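Local coordinates for protein ubiquitin-conjugating enzyme (Plasmodium vivax, PDB 2FO3) that probably carries activated ubiquitin as a thioester and passes it on to target proteins, acting as an E2 conjugating enzyme of the UBE2W type, at residues V40-V43 against G44-N47. Numbering follows the deposited sequence.
Sequences VKYV and GLEN
Y42 lays its ring along the chain that follows it, so that the phenol reaches over G44 to the backbone of L45. With CG anti to the backbone N (chi1 166°), the ring runs forward past its own carbonyl, and G44 N comes to lie over the ring centre, 4.0 Å above its plane. The packing is tight here: the backbone of G44 itself packs against the ring, with Y42 CZ 3.6 Å from G44 CA. At the far end of the ring L45 N donates a nearly straight hydrogen bond to Y42 OH (3.1 Å, 167°), which ties the start of the loop to the buried side chain of Y42, the penultimate residue of the strand. The leucine side chain flanks the same hydroxyl, its CD1 3.7 Å from Y42 OH. By contrast, V43 is partly exposed and adds little beyond its chain connection, while E46 and N47 run on into solvent, their side chains unmodelled beyond CB. The contact lies where strand 37-43, between strands 26-30 and 54-60 in the antiparallel sheet of this longer protein's ubiquitin-conjugating (UBC) domain, runs out into the loop leading to strand 54-60; Y42 and L45 both pack on I113 of helix 105-116.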
loop_
_atom_site.group_PDB
_atom_site.type_symbol
_atom_site.label_atom_id
_atom_site.label_comp_id
_atom_site.label_asym_id
_atom_site.label_seq_id
_atom_site.Cartn_x
_atom_site.Cartn_y
_atom_site.Cartn_z
ATOM N N VAL A 40 2.737 4.089 4.178
ATOM C CA VAL A 40 3.862 3.225 3.862
ATOM C C VAL A 40 4.896 3.963 2.995
ATOM O O VAL A 40 4.563 4.555 1.945
ATOM C CB VAL A 40 3.360 1.902 3.186
ATOM C CG1 VAL A 40 4.536 1.035 2.699
ATOM C CG2 VAL A 40 2.502 1.134 4.141
ATOM N N LYS A 41 6.149 3.940 3.438
ATOM C CA LYS A 41 7.266 4.498 2.669
ATOM C C LYS A 41 7.967 3.394 1.874
ATOM O O LYS A 41 8.413 2.401 2.442
ATOM C CB LYS A 41 8.270 5.203 3.616
ATOM C CG LYS A 41 9.529 5.734 2.923
ATOM C CD LYS A 41 10.368 6.573 3.882
ATOM C CE LYS A 41 11.776 6.822 3.303
ATOM N NZ LYS A 41 12.552 7.915 4.021
ATOM N N TYR A 42 8.043 3.571 0.564
ATOM C CA TYR A 42 8.751 2.652 -0.291
ATOM C C TYR A 42 9.937 3.368 -0.908
ATOM O O TYR A 42 9.797 4.457 -1.459
ATOM C CB TYR A 42 7.817 2.089 -1.377
ATOM C CG TYR A 42 8.529 1.388 -2.494
ATOM C CD1 TYR A 42 9.314 0.241 -2.246
ATOM C CD2 TYR A 42 8.382 1.833 -3.818
ATOM C CE1 TYR A 42 9.980 -0.425 -3.310
ATOM C CE2 TYR A 42 9.014 1.186 -4.864
ATOM C CZ TYR A 42 9.818 0.065 -4.613
ATOM O OH TYR A 42 10.443 -0.548 -5.667
ATOM N N VAL A 43 11.118 2.763 -0.771
ATOM C CA VAL A 43 12.331 3.264 -1.437
ATOM C C VAL A 43 12.556 2.374 -2.631
ATOM O O VAL A 43 12.736 1.175 -2.483
ATOM C CB VAL A 43 13.563 3.236 -0.512
ATOM C CG1 VAL A 43 14.798 3.847 -1.237
ATOM C CG2 VAL A 43 13.258 3.974 0.795
ATOM N N GLY A 44 12.501 2.968 -3.816
ATOM C CA GLY A 44 12.617 2.249 -5.086
ATOM C C GLY A 44 13.766 1.268 -5.132
ATOM O O GLY A 44 14.928 1.618 -4.839
ATOM N N LEU A 45 13.446 0.039 -5.485
ATOM C CA LEU A 45 14.460 -1.007 -5.582
ATOM C C LEU A 45 15.542 -0.743 -6.624
ATOM O O LEU A 45 15.270 -0.260 -7.734
ATOM C CB LEU A 45 13.798 -2.364 -5.837
ATOM C CG LEU A 45 13.126 -2.921 -4.590
ATOM C CD1 LEU A 45 11.942 -3.813 -4.911
ATOM C CD2 LEU A 45 14.151 -3.634 -3.720
ATOM N N GLU A 46 16.773 -1.065 -6.253
ATOM C CA GLU A 46 17.880 -1.075 -7.203
ATOM C C GLU A 46 17.508 -2.047 -8.334
ATOM O O GLU A 46 16.865 -3.074 -8.096
ATOM C CB GLU A 46 19.179 -1.507 -6.502
ATOM N N ASN A 47 17.875 -1.689 -9.562
ATOM C CA ASN A 47 17.600 -2.509 -10.758
ATOM C C ASN A 47 16.154 -2.408 -11.281
ATOM O O ASN A 47 15.692 -3.266 -12.042
ATOM C CB ASN A 47 18.036 -3.981 -10.566
#